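Local coordinates for protein dihydrofolate reductase (Enterococcus faecalis, PDB 4M7U) that reduces dihydrofolate to tetrahydrofolate with NADPH as the hydride source, a step that probably sustains glycine, purine and DNA precursor synthesis, at residues M9-I13 and G100-G105; L32-F38 and N158-Y164; T43-V49 and L63-I69; I115-V120 and T166-N170. All blocks are in the same frame, centred on the assembly; numbering follows the deposited sequence.

Contact 1 of 4, residues M9-I13 and G100-G105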
loop_
_atom_site.group_PDB
_atom_site.type_symbol
_atom_site.label_atom_id
_atom_site.label_comp_id
_atom_site.label_asym_id
_atom_site.label_seq_id
_atom_site.Cartn_x
_atom_site.Cartn_y
_atom_site.Cartn_z
ATOM N N MET A 9 0.812 -10.656 -9.420
ATOM C CA MET A 9 1.185 -10.649 -8.003
ATOM C C MET A 9 0.802 -9.364 -7.290
ATOM O O MET A 9 1.071 -8.261 -7.777
ATOM C CB MET A 9 2.675 -10.953 -7.760
ATOM C CG MET A 9 2.982 -11.045 -6.242
ATOM S SD MET A 9 4.649 -11.479 -5.696
ATOM C CE MET A 9 5.540 -9.935 -5.846
ATOM N N LEU A 10 0.170 -9.530 -6.131
ATOM C CA LEU A 10 -0.208 -8.409 -5.288
ATOM C C LEU A 10 0.687 -8.339 -4.043
ATOM O O LEU A 10 0.844 -9.317 -3.320
ATOM C CB LEU A 10 -1.685 -8.502 -4.890
ATOM C CG LEU A 10 -2.719 -8.034 -5.917
ATOM C CD1 LEU A 10 -3.031 -9.139 -6.897
ATOM C CD2 LEU A 10 -3.987 -7.578 -5.224
ATOM N N ALA A 11 1.289 -7.174 -3.830
ATOM C CA ALA A 11 2.013 -6.878 -2.605
ATOM C C ALA A 11 1.263 -5.750 -1.937
ATOM O O ALA A 11 0.834 -4.812 -2.613
ATOM C CB ALA A 11 3.437 -6.428 -2.916
ATOM N N ALA A 12 1.090 -5.827 -0.620
ATOM C CA ALA A 12 0.606 -4.665 0.122
ATOM C C ALA A 12 1.803 -4.012 0.826
ATOM O O ALA A 12 2.629 -4.701 1.445
ATOM C CB ALA A 12 -0.467 -5.065 1.124
ATOM N N ILE A 13 1.915 -2.691 0.706
ATOM C CA ILE A 13 3.011 -1.963 1.344
ATOM C C ILE A 13 2.483 -0.779 2.147
ATOM O O ILE A 13 1.626 -0.026 1.678
ATOM C CB ILE A 13 4.056 -1.476 0.319
ATOM C CG1 ILE A 13 5.243 -0.830 1.041
ATOM C CG2 ILE A 13 3.445 -0.464 -0.614
ATOM C CD1 ILE A 13 6.436 -0.592 0.147
ATOM N N GLY A 100 3.986 -6.846 -14.279
ATOM C CA GLY A 100 4.752 -6.541 -13.083
ATOM C C GLY A 100 3.944 -6.775 -11.817
ATOM O O GLY A 100 2.984 -7.545 -11.820
ATOM N N VAL A 101 4.323 -6.110 -10.731
ATOM C CA VAL A 101 3.645 -6.324 -9.460
ATOM C C VAL A 101 2.556 -5.256 -9.286
ATOM O O VAL A 101 2.750 -4.092 -9.651
ATOM C CB VAL A 101 4.641 -6.277 -8.254
ATOM C CG1 VAL A 101 3.929 -6.653 -6.948
ATOM C CG2 VAL A 101 5.825 -7.210 -8.479
ATOM N N THR A 102 1.411 -5.666 -8.750
ATOM C CA THR A 102 0.319 -4.753 -8.433
ATOM C C THR A 102 0.392 -4.466 -6.937
ATOM O O THR A 102 0.068 -5.324 -6.107
ATOM C CB THR A 102 -1.064 -5.364 -8.783
ATOM O OG1 THR A 102 -1.085 -5.765 -10.163
ATOM C CG2 THR A 102 -2.185 -4.353 -8.534
ATOM N N VAL A 103 0.843 -3.263 -6.598
ATOM C CA VAL A 103 1.083 -2.907 -5.211
ATOM C C VAL A 103 -0.143 -2.234 -4.627
ATOM O O VAL A 103 -0.678 -1.266 -5.196
ATOM C CB VAL A 103 2.282 -1.970 -5.088
ATOM C CG1 VAL A 103 2.488 -1.569 -3.652
ATOM C CG2 VAL A 103 3.532 -2.655 -5.627
ATOM N N ILE A 104 -0.611 -2.771 -3.509
ATOM C CA ILE A 104 -1.771 -2.220 -2.821
ATOM C C ILE A 104 -1.257 -1.190 -1.822
ATOM O O ILE A 104 -0.614 -1.541 -0.834
ATOM C CB ILE A 104 -2.562 -3.312 -2.062
ATOM C CG1 ILE A 104 -2.847 -4.511 -2.971
ATOM C CG2 ILE A 104 -3.859 -2.740 -1.522
ATOM C CD1 ILE A 104 -3.547 -4.118 -4.291
ATOM N N GLY A 105 -1.523 0.084 -2.078
ATOM C CA GLY A 105 -0.955 1.132 -1.252
ATOM C C GLY A 105 -1.857 1.698 -0.172
ATOM O O GLY A 105 -1.433 2.600 0.544
HETATM O O HOH W 1 0.102 -8.044 -10.918
HETATM O O HOH W 2 1.302 2.703 1.495
#

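Contact 2 of 4, residues L32-F38 and N158-Y164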
loop_
_atom_site.group_PDB
_atom_site.type_symbol
_atom_site.label_atom_id
_atom_site.label_comp_id
_atom_site.label_asym_id
_atom_site.label_seq_id
_atom_site.Cartn_x
_atom_site.Cartn_y
_atom_site.Cartn_z
ATOM N N LEU A 32 9.238 10.431 7.353
ATOM C CA LEU A 32 10.328 9.472 7.448
ATOM C C LEU A 32 10.865 9.223 6.041
ATOM O O LEU A 32 10.479 8.240 5.396
ATOM C CB LEU A 32 9.829 8.160 8.081
ATOM C CG LEU A 32 10.866 7.120 8.504
ATOM C CD1 LEU A 32 11.718 7.679 9.655
ATOM C CD2 LEU A 32 10.166 5.817 8.942
ATOM N N PRO A 33 11.755 10.118 5.557
ATOM C CA PRO A 33 12.266 10.100 4.174
ATOM C C PRO A 33 12.776 8.749 3.685
ATOM O O PRO A 33 12.515 8.412 2.518
ATOM C CB PRO A 33 13.440 11.095 4.215
ATOM C CG PRO A 33 13.086 12.053 5.315
ATOM C CD PRO A 33 12.286 11.264 6.327
ATOM N N ASN A 34 13.515 8.003 4.511
ATOM C CA ASN A 34 14.025 6.709 4.044
ATOM C C ASN A 34 12.895 5.760 3.634
ATOM O O ASN A 34 13.009 5.014 2.657
ATOM C CB ASN A 34 14.941 6.035 5.076
ATOM C CG ASN A 34 16.195 6.851 5.377
ATOM O OD1 ASN A 34 16.556 7.761 4.624
ATOM N ND2 ASN A 34 16.865 6.525 6.490
ATOM N N ASP A 35 11.795 5.804 4.370
ATOM C CA ASP A 35 10.675 4.927 4.048
ATOM C C ASP A 35 10.032 5.300 2.700
ATOM O O ASP A 35 9.740 4.431 1.886
ATOM C CB ASP A 35 9.649 4.899 5.179
ATOM C CG ASP A 35 8.480 3.986 4.875
ATOM O OD1 ASP A 35 8.692 2.754 4.729
ATOM O OD2 ASP A 35 7.346 4.505 4.782
ATOM N N LEU A 36 9.840 6.591 2.459
ATOM C CA LEU A 36 9.378 7.056 1.150
ATOM C C LEU A 36 10.304 6.578 0.022
ATOM O O LEU A 36 9.849 6.209 -1.063
ATOM C CB LEU A 36 9.268 8.585 1.141
ATOM C CG LEU A 36 8.361 9.133 2.252
ATOM C CD1 LEU A 36 8.373 10.666 2.311
ATOM C CD2 LEU A 36 6.927 8.597 2.132
ATOM N N LYS A 37 11.603 6.562 0.284
ATOM C CA LYS A 37 12.549 6.092 -0.722
ATOM C C LYS A 37 12.426 4.572 -0.922
ATOM O O LYS A 37 12.425 4.091 -2.056
ATOM C CB LYS A 37 13.983 6.536 -0.387
ATOM C CG LYS A 37 15.015 6.049 -1.384
ATOM C CD LYS A 37 16.352 6.782 -1.278
ATOM C CE LYS A 37 16.996 6.646 0.100
ATOM N NZ LYS A 37 16.722 7.828 0.987
ATOM N N PHE A 38 12.278 3.824 0.169
ATOM C CA PHE A 38 12.022 2.386 0.056
ATOM C C PHE A 38 10.727 2.127 -0.739
ATOM O O PHE A 38 10.658 1.242 -1.592
ATOM C CB PHE A 38 11.914 1.757 1.448
ATOM C CG PHE A 38 11.530 0.298 1.431
ATOM C CD1 PHE A 38 12.488 -0.686 1.215
ATOM C CD2 PHE A 38 10.220 -0.092 1.648
ATOM C CE1 PHE A 38 12.139 -2.028 1.201
ATOM C CE2 PHE A 38 9.864 -1.444 1.641
ATOM C CZ PHE A 38 10.820 -2.407 1.420
ATOM N N ASN A 158 15.812 11.254 9.636
ATOM C CA ASN A 158 14.929 10.175 10.027
ATOM C C ASN A 158 14.946 10.012 11.545
ATOM O O ASN A 158 15.877 9.421 12.102
ATOM C CB ASN A 158 15.372 8.896 9.318
ATOM C CG ASN A 158 15.346 9.042 7.804
ATOM O OD1 ASN A 158 14.330 8.774 7.154
ATOM N ND2 ASN A 158 16.466 9.478 7.234
ATOM N N LEU A 159 13.908 10.525 12.204
ATOM C CA LEU A 159 13.943 10.766 13.653
ATOM C C LEU A 159 13.476 9.621 14.550
ATOM O O LEU A 159 13.589 9.715 15.773
ATOM C CB LEU A 159 13.087 11.994 13.994
ATOM C CG LEU A 159 13.391 13.333 13.317
ATOM C CD1 LEU A 159 12.420 14.401 13.819
ATOM C CD2 LEU A 159 14.828 13.757 13.579
ATOM N N TYR A 160 12.924 8.563 13.965
ATOM C CA TYR A 160 12.253 7.542 14.762
ATOM C C TYR A 160 12.866 6.184 14.496
ATOM O O TYR A 160 13.232 5.897 13.360
ATOM C CB TYR A 160 10.745 7.507 14.429
ATOM C CG TYR A 160 10.123 8.885 14.325
ATOM C CD1 TYR A 160 9.918 9.662 15.457
ATOM C CD2 TYR A 160 9.769 9.417 13.094
ATOM C CE1 TYR A 160 9.370 10.928 15.374
ATOM C CE2 TYR A 160 9.217 10.684 12.997
ATOM C CZ TYR A 160 9.020 11.434 14.145
ATOM O OH TYR A 160 8.465 12.701 14.068
ATOM N N ALA A 161 12.976 5.361 15.543
ATOM C CA ALA A 161 13.375 3.969 15.386
ATOM C C ALA A 161 12.301 3.295 14.550
ATOM O O ALA A 161 11.112 3.563 14.730
ATOM C CB ALA A 161 13.483 3.276 16.737
ATOM N N HIS A 162 12.707 2.422 13.634
ATOM C CA HIS A 162 11.732 1.761 12.784
ATOM C C HIS A 162 12.275 0.440 12.259
ATOM O O HIS A 162 13.494 0.232 12.241
ATOM C CB HIS A 162 11.302 2.701 11.642
ATOM C CG HIS A 162 12.441 3.207 10.804
ATOM N ND1 HIS A 162 13.298 4.202 11.232
ATOM C CD2 HIS A 162 12.856 2.862 9.558
ATOM C CE1 HIS A 162 14.191 4.445 10.290
ATOM N NE2 HIS A 162 13.951 3.657 9.267
ATOM N N ASP A 163 11.365 -0.457 11.873
ATOM C CA ASP A 163 11.744 -1.717 11.248
ATOM C C ASP A 163 11.058 -1.873 9.903
ATOM O O ASP A 163 9.900 -1.464 9.735
ATOM C CB ASP A 163 11.423 -2.921 12.153
ATOM C CG ASP A 163 12.305 -2.967 13.389
ATOM O OD1 ASP A 163 13.500 -3.317 13.261
ATOM O OD2 ASP A 163 11.818 -2.625 14.484
ATOM N N TYR A 164 11.794 -2.430 8.942
ATOM C CA TYR A 164 11.225 -2.822 7.664
ATOM C C TYR A 164 10.962 -4.329 7.683
ATOM O O TYR A 164 11.910 -5.138 7.711
ATOM C CB TYR A 164 12.192 -2.481 6.528
ATOM C CG TYR A 164 12.438 -0.999 6.349
ATOM C CD1 TYR A 164 13.518 -0.373 6.964
ATOM C CD2 TYR A 164 11.596 -0.223 5.547
ATOM C CE1 TYR A 164 13.751 0.995 6.795
ATOM C CE2 TYR A 164 11.826 1.150 5.370
ATOM C CZ TYR A 164 12.899 1.746 5.998
ATOM O OH TYR A 164 13.124 3.104 5.822
HETATM O O HOH W 3 15.613 3.752 7.014
#

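Contact 3 of 4, residues T43-V49 and L63-I69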
loop_
_atom_site.group_PDB
_atom_site.type_symbol
_atom_site.label_atom_id
_atom_site.label_comp_id
_atom_site.label_asym_id
_atom_site.label_seq_id
_atom_site.Cartn_x
_atom_site.Cartn_y
_atom_site.Cartn_z
ATOM N N THR A 43 7.595 0.455 -5.807
ATOM C CA THR A 43 6.492 0.764 -6.714
ATOM C C THR A 43 6.935 1.223 -8.113
ATOM O O THR A 43 6.154 1.135 -9.064
ATOM C CB THR A 43 5.518 1.797 -6.104
ATOM O OG1 THR A 43 6.228 3.003 -5.801
ATOM C CG2 THR A 43 4.877 1.243 -4.817
ATOM N N ILE A 44 8.171 1.715 -8.229
ATOM C CA ILE A 44 8.698 2.230 -9.500
ATOM C C ILE A 44 8.519 1.205 -10.618
ATOM O O ILE A 44 8.763 0.014 -10.419
ATOM C CB ILE A 44 10.194 2.668 -9.391
ATOM C CG1 ILE A 44 10.626 3.451 -10.626
ATOM C CG2 ILE A 44 11.114 1.486 -9.180
ATOM C CD1 ILE A 44 10.096 4.862 -10.636
ATOM N N HIS A 45 8.026 1.666 -11.765
ATOM C CA HIS A 45 7.742 0.795 -12.912
ATOM C C HIS A 45 6.744 -0.328 -12.616
ATOM O O HIS A 45 6.595 -1.256 -13.421
ATOM C CB HIS A 45 9.039 0.228 -13.511
ATOM C CG HIS A 45 10.056 1.280 -13.830
ATOM N ND1 HIS A 45 11.376 1.188 -13.441
ATOM C CD2 HIS A 45 9.933 2.465 -14.475
ATOM C CE1 HIS A 45 12.027 2.267 -13.840
ATOM N NE2 HIS A 45 11.176 3.058 -14.468
ATOM N N ASN A 46 6.048 -0.243 -11.479
ATOM C CA ASN A 46 4.947 -1.169 -11.202
ATOM C C ASN A 46 3.583 -0.472 -11.229
ATOM O O ASN A 46 3.446 0.635 -11.760
ATOM C CB ASN A 46 5.152 -1.886 -9.861
ATOM C CG ASN A 46 6.249 -2.929 -9.925
ATOM O OD1 ASN A 46 6.252 -3.794 -10.811
ATOM N ND2 ASN A 46 7.195 -2.850 -8.994
ATOM N N THR A 47 2.573 -1.130 -10.667
ATOM C CA THR A 47 1.272 -0.506 -10.499
ATOM C C THR A 47 0.986 -0.262 -9.019
ATOM O O THR A 47 1.285 -1.104 -8.167
ATOM C CB THR A 47 0.152 -1.344 -11.155
ATOM O OG1 THR A 47 0.416 -1.442 -12.560
ATOM C CG2 THR A 47 -1.207 -0.672 -10.952
ATOM N N LEU A 48 0.440 0.907 -8.714
ATOM C CA LEU A 48 0.082 1.254 -7.349
ATOM C C LEU A 48 -1.447 1.444 -7.256
ATOM O O LEU A 48 -2.027 2.217 -8.032
ATOM C CB LEU A 48 0.808 2.538 -6.939
ATOM C CG LEU A 48 0.462 3.064 -5.543
ATOM C CD1 LEU A 48 0.990 2.101 -4.471
ATOM C CD2 LEU A 48 1.007 4.470 -5.332
ATOM N N VAL A 49 -2.089 0.736 -6.324
ATOM C CA VAL A 49 -3.548 0.816 -6.142
ATOM C C VAL A 49 -3.880 1.623 -4.896
ATOM O O VAL A 49 -3.406 1.299 -3.806
ATOM C CB VAL A 49 -4.193 -0.590 -5.996
ATOM C CG1 VAL A 49 -5.713 -0.475 -5.816
ATOM C CG2 VAL A 49 -3.864 -1.448 -7.209
ATOM N N LEU A 63 2.405 9.491 -8.920
ATOM C CA LEU A 63 3.863 9.415 -8.918
ATOM C C LEU A 63 4.335 9.040 -10.318
ATOM O O LEU A 63 3.769 8.148 -10.955
ATOM C CB LEU A 63 4.356 8.389 -7.897
ATOM C CG LEU A 63 3.950 8.602 -6.437
ATOM C CD1 LEU A 63 4.361 7.416 -5.572
ATOM C CD2 LEU A 63 4.564 9.878 -5.896
ATOM N N PRO A 64 5.363 9.732 -10.815
ATOM C CA PRO A 64 5.873 9.452 -12.167
ATOM C C PRO A 64 6.423 8.029 -12.316
ATOM O O PRO A 64 6.723 7.379 -11.310
ATOM C CB PRO A 64 7.008 10.474 -12.336
ATOM C CG PRO A 64 7.347 10.928 -10.939
ATOM C CD PRO A 64 6.063 10.854 -10.167
ATOM N N ASN A 65 6.535 7.559 -13.557
ATOM C CA ASN A 65 7.123 6.257 -13.860
ATOM C C ASN A 65 6.509 5.038 -13.140
ATOM O O ASN A 65 7.183 4.020 -12.957
ATOM C CB ASN A 65 8.637 6.310 -13.629
ATOM C CG ASN A 65 9.297 7.450 -14.386
ATOM O OD1 ASN A 65 9.443 7.387 -15.605
ATOM N ND2 ASN A 65 9.694 8.501 -13.666
ATOM N N ARG A 66 5.246 5.161 -12.731
ATOM C CA ARG A 66 4.415 4.040 -12.273
ATOM C C ARG A 66 3.032 4.218 -12.876
ATOM O O ARG A 66 2.654 5.332 -13.236
ATOM C CB ARG A 66 4.208 4.088 -10.757
ATOM C CG ARG A 66 5.445 4.137 -9.956
ATOM C CD ARG A 66 5.285 5.056 -8.779
ATOM N NE ARG A 66 6.512 5.023 -7.994
ATOM C CZ ARG A 66 7.588 5.755 -8.258
ATOM N NH1 ARG A 66 7.587 6.604 -9.277
ATOM N NH2 ARG A 66 8.666 5.642 -7.496
ATOM N N THR A 67 2.260 3.143 -12.944
ATOM C CA THR A 67 0.836 3.278 -13.215
ATOM C C THR A 67 0.120 3.292 -11.867
ATOM O O THR A 67 0.323 2.390 -11.050
ATOM C CB THR A 67 0.304 2.095 -14.058
ATOM O OG1 THR A 67 0.930 2.099 -15.347
ATOM C CG2 THR A 67 -1.216 2.199 -14.241
ATOM N N THR A 68 -0.697 4.314 -11.622
ATOM C CA THR A 68 -1.544 4.342 -10.430
ATOM C C THR A 68 -2.997 4.018 -10.789
ATOM O O THR A 68 -3.534 4.553 -11.771
ATOM C CB THR A 68 -1.499 5.705 -9.742
ATOM O OG1 THR A 68 -0.148 6.005 -9.359
ATOM C CG2 THR A 68 -2.404 5.719 -8.492
ATOM N N ILE A 69 -3.628 3.135 -10.014
ATOM C CA ILE A 69 -5.077 2.916 -10.134
ATOM C C ILE A 69 -5.817 3.505 -8.916
ATOM O O ILE A 69 -5.460 3.213 -7.770
ATOM C CB ILE A 69 -5.428 1.411 -10.248
ATOM C CG1 ILE A 69 -4.800 0.788 -11.506
ATOM C CG2 ILE A 69 -6.934 1.216 -10.267
ATOM C CD1 ILE A 69 -4.774 -0.743 -11.479
#

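Contact 4 of 4, residues I115-V120 and T166-N170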
loop_
_atom_site.group_PDB
_atom_site.type_symbol
_atom_site.label_atom_id
_atom_site.label_comp_id
_atom_site.label_asym_id
_atom_site.label_seq_id
_atom_site.Cartn_x
_atom_site.Cartn_y
_atom_site.Cartn_z
ATOM N N ILE A 115 -5.941 -7.373 0.945
ATOM C CA ILE A 115 -4.937 -8.216 1.599
ATOM C C ILE A 115 -5.221 -9.727 1.471
ATOM O O ILE A 115 -4.287 -10.489 1.240
ATOM C CB ILE A 115 -4.606 -7.756 3.040
ATOM C CG1 ILE A 115 -3.669 -6.547 2.957
ATOM C CG2 ILE A 115 -3.960 -8.883 3.847
ATOM C CD1 ILE A 115 -3.170 -6.031 4.268
ATOM N N PRO A 116 -6.506 -10.161 1.555
ATOM C CA PRO A 116 -6.751 -11.590 1.290
ATOM C C PRO A 116 -6.259 -12.079 -0.085
ATOM O O PRO A 116 -6.041 -13.280 -0.231
ATOM C CB PRO A 116 -8.277 -11.701 1.372
ATOM C CG PRO A 116 -8.649 -10.656 2.384
ATOM C CD PRO A 116 -7.729 -9.494 2.052
ATOM N N ALA A 117 -6.083 -11.180 -1.058
ATOM C CA ALA A 117 -5.559 -11.565 -2.376
ATOM C C ALA A 117 -4.048 -11.315 -2.530
ATOM O O ALA A 117 -3.474 -11.577 -3.590
ATOM C CB ALA A 117 -6.327 -10.871 -3.492
ATOM N N CYS A 118 -3.399 -10.820 -1.478
ATOM C CA CYS A 118 -1.972 -10.511 -1.569
ATOM C C CYS A 118 -1.095 -11.728 -1.324
ATOM O O CYS A 118 -1.514 -12.692 -0.678
ATOM C CB CYS A 118 -1.590 -9.385 -0.604
ATOM S SG CYS A 118 -2.232 -7.767 -1.090
ATOM N N ASP A 119 0.121 -11.683 -1.863
ATOM C CA ASP A 119 1.104 -12.740 -1.634
ATOM C C ASP A 119 2.253 -12.309 -0.750
ATOM O O ASP A 119 3.041 -13.140 -0.308
ATOM C CB ASP A 119 1.661 -13.237 -2.953
ATOM C CG ASP A 119 0.689 -14.146 -3.663
ATOM O OD1 ASP A 119 0.028 -14.961 -2.969
ATOM O OD2 ASP A 119 0.571 -14.025 -4.898
ATOM N N VAL A 120 2.364 -11.010 -0.495
ATOM C CA VAL A 120 3.422 -10.515 0.382
ATOM C C VAL A 120 2.967 -9.215 1.011
ATOM O O VAL A 120 2.214 -8.467 0.384
ATOM C CB VAL A 120 4.756 -10.317 -0.394
ATOM C CG1 VAL A 120 4.518 -9.525 -1.644
ATOM C CG2 VAL A 120 5.814 -9.618 0.466
ATOM N N THR A 166 8.979 -7.969 6.234
ATOM C CA THR A 166 8.366 -8.681 5.115
ATOM C C THR A 166 7.581 -9.892 5.619
ATOM O O THR A 166 8.105 -10.683 6.409
ATOM C CB THR A 166 9.444 -9.157 4.124
ATOM O OG1 THR A 166 10.265 -8.043 3.747
ATOM C CG2 THR A 166 8.806 -9.779 2.866
ATOM N N TYR A 167 6.333 -10.037 5.170
ATOM C CA TYR A 167 5.515 -11.214 5.498
ATOM C C TYR A 167 5.173 -12.013 4.231
ATOM O O TYR A 167 4.959 -11.432 3.164
ATOM C CB TYR A 167 4.232 -10.802 6.228
ATOM C CG TYR A 167 4.465 -10.112 7.560
ATOM C CD1 TYR A 167 4.869 -8.785 7.613
ATOM C CD2 TYR A 167 4.286 -10.791 8.760
ATOM C CE1 TYR A 167 5.077 -8.150 8.820
ATOM C CE2 TYR A 167 4.498 -10.162 9.979
ATOM C CZ TYR A 167 4.892 -8.846 9.997
ATOM O OH TYR A 167 5.110 -8.208 11.190
ATOM N N HIS A 168 5.172 -13.342 4.343
ATOM C CA HIS A 168 4.788 -14.224 3.237
ATOM C C HIS A 168 3.674 -15.121 3.765
ATOM O O HIS A 168 3.487 -15.230 4.981
ATOM C CB HIS A 168 5.956 -15.111 2.778
ATOM C CG HIS A 168 7.014 -14.412 1.973
ATOM N ND1 HIS A 168 8.172 -15.036 1.576
ATOM C CD2 HIS A 168 7.080 -13.141 1.489
ATOM C CE1 HIS A 168 8.916 -14.186 0.883
ATOM N NE2 HIS A 168 8.282 -13.038 0.815
ATOM N N ARG A 169 2.936 -15.773 2.871
ATOM C CA ARG A 169 1.856 -16.661 3.308
ATOM C C ARG A 169 2.381 -17.989 3.849
ATOM O O ARG A 169 3.381 -18.505 3.350
ATOM C CB ARG A 169 0.843 -16.891 2.175
ATOM C CG ARG A 169 -0.118 -15.718 2.026
ATOM C CD ARG A 169 -1.201 -15.933 0.991
ATOM N NE ARG A 169 -2.145 -14.821 1.056
ATOM C CZ ARG A 169 -3.261 -14.830 1.771
ATOM N NH1 ARG A 169 -3.599 -15.915 2.461
ATOM N NH2 ARG A 169 -4.044 -13.760 1.777
ATOM N N ASN A 170 1.717 -18.530 4.871
ATOM C CA ASN A 170 2.054 -19.868 5.370
ATOM C C ASN A 170 1.126 -20.958 4.826
ATOM O O ASN A 170 0.577 -20.859 3.724
ATOM C CB ASN A 170 2.080 -19.902 6.905
ATOM C CG ASN A 170 0.730 -19.555 7.531
ATOM O OD1 ASN A 170 -0.327 -19.805 6.952
ATOM N ND2 ASN A 170 0.767 -18.982 8.733
HETATM O O HOH W 4 3.673 -15.704 0.343
#

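Contact 1 of 4, residues M9-I13 and G100-G105
Leu10 and Ala12 line up with Thr102 and Ile104 on one face of the central sheet of dihydrofolate reductase, while Ala11 pairs with Val103 on the other, where strands 9-17 and 101-104 run parallel. Four backbone bonds hold the register: Thr102 N to Met9 O, Ala11 N to Thr102 O, Ile104 N to Ala11 O at 2.7 Å, and Ile13 N to Ile104 O.

On the Leu10 face the leucine and Ile104 cross obliquely, bringing Leu10 CD2 within 3.6 Å of Ile104 CD1. Helix 88-97 packs there through Leu92 and Ala95, which touch Leu10, and Ala12 sits against Ile115 and Cys118. On the other face Met9 runs alongside Val101; its chain bends at chi3 (80°), which brings Met9 CE to rest 3.8 Å from Val101 CG2. Farther along this face Ile13 CG2 presses unusually close to Val103 CG1, at 3.4 Å, a tight fit for two methyl groups. Ile13 also packs on Phe38, Phe39 and Lys42 of helix 33-43.

Next along the chain after Ile104 is Gly105, a residue of the NADP pocket. Beyond the last direct bond a water spans the two chains, donating to Ile13 O at 2.8 Å and to Gly105 O at 2.9 Å.

Contact 2 of 4, residues L32-F38 and N158-Y164
The first turn of helix 33-43 meets the loop that leads into strand 162-169, and Asn158 of that loop accepts the backbone N-H of Asn34 on its side-chain oxygen. The bond from Asn34 N to Asn158 OD1 is 2.9 Å long and nearly straight, and the donor lies in the carbonyl plane, on a lone pair. Asp155 takes up Asn158 ND2. The amides of Asn34 and Asn158 are turned 33° from each other.

Leu32, at the N-cap position, sets CD2 over one face of the His162 ring, 4.0 Å from its centroid, in a CH-pi contact. With CG between backbone N and carbonyl carbon (chi1 56°), the His162 ring can donate from ND1 to Tyr160 O at 2.7 Å. Farther along the helix, Tyr164 CD2 lies over one face of the Phe38 ring, the ring planes at 48°. Tyr164 CE2 lies 3.6 Å from Asp35 OD1, which bonds to Thr124.

One water joins Asn34 ND2, His162 NE2 and Tyr164 OH. A backbone N-H of the helix's first turn is thus met by a neutral side-chain carbonyl, and the imidazole is held at both nitrogens, by Tyr160 O and by the water, which limits its rotation.

Contact 3 of 4, residues T43-V49 and L63-I69
Thr43 OG1 has two partners, Arg66 NE across the contact at 3.0 Å and Phe39 O within its own helix. The contact closes the beta-alpha-beta unit made of strand 47-51, helix 52-57 and strand 67-71, and here the two turns that precede the strands lie together. The threonine oxygen sits only 1° out of the guanidinium plane, an edge-on approach. It gets there because OG1 occupies the position between backbone N and carbonyl carbon (chi1 59°). Ile44 lays CD1 over one face of the same group, 3.6 Å from Arg66 CZ.

Both turns, 43-46 and 63-66, are of type II, and His45 N bonds to Asn65 O at 2.8 Å to tie one to the other. Thr67 N to Asn46 O then begins the parallel ladder, followed by Leu48 N to Thr67 O and Ile69 N to Leu48 O. Asn46 OD1 meanwhile receives Val101 N of the next strand.

Thr47 and Thr67 are neighbours on the face that helix 88-97 packs against, with Thr47 OG1 3.8 Å from Thr67 CB. That hydroxyl bonds to Tyr94 OH, whereas the methyl Thr47 CG2 turns to Ile69 and touches its CD1 at 3.6 Å.

Contact 4 of 4, residues I115-V120 and T166-N170
Arg169, extended from CG to NE, lays one edge of its guanidinium along the carbonyl oxygens of the 115-118 turn. NE donates to Cys118 O at 2.8 Å and 170°, and Cys118 O lies only 6° out of the guanidinium plane. On the same edge NH2 makes a weak bond of 3.3 Å to Ile115 O. That oxygen also accepts Cys118 N, the backbone bond of the 3-10 turn, so the arginine joins a carbonyl already in use. Pro116 O is close to NH2 as well, but the angle is poor. The arginine chain packs on Val143 and Trp144, and Asp119 OD1 stands 4.6 Å from Arg169 NE, too far for a salt bridge, where its charge would probably still favour the cation.

The turn links helix 108-114 to strand 120-126, which runs antiparallel to strand 162-169 in the main sheet; Tyr167 pairs with Leu121 through the backbone. Val120 CA makes a CA-H...O contact of 3.3 Å to Tyr167 O. The valine chi1 of 50° puts CG1 between the backbone N and the carbonyl carbon, leaving CG2 anti to N. Val120 CG2 touches both Thr166 CG2 (3.8 Å) and the edge of the His168 ring (CD2, 3.9 Å). A water donates to Asp119 O and accepts from Arg169 N, linking the two backbones.

In the fold
All four contacts reach the eight-stranded mixed sheet. Contacts 1 and 3 have centres about 10 Å apart and join parallel strands 9-17, 101-104, 47-51 and 67-71; strands 101-104 and 47-51 are neighbours, bonded between Val103 and both Thr47 and Val49. Contact 4, about 10 Å from contact 1 on its other flank, is tied to it through Leu10 and Asp119 and through Ala12 and Val120. Contact 2, about 20 Å from contact 1, shares strand 162-169 with contact 4. Along the chain contact 3 falls within the spans of contacts 1 and 2, which interlock; contact 4 follows contacts 1 and 3 and crosses contact 2. N-terminal and C-terminal strands thus lie in one sheet, contact 1 reaching the NADP pocket at Gly105.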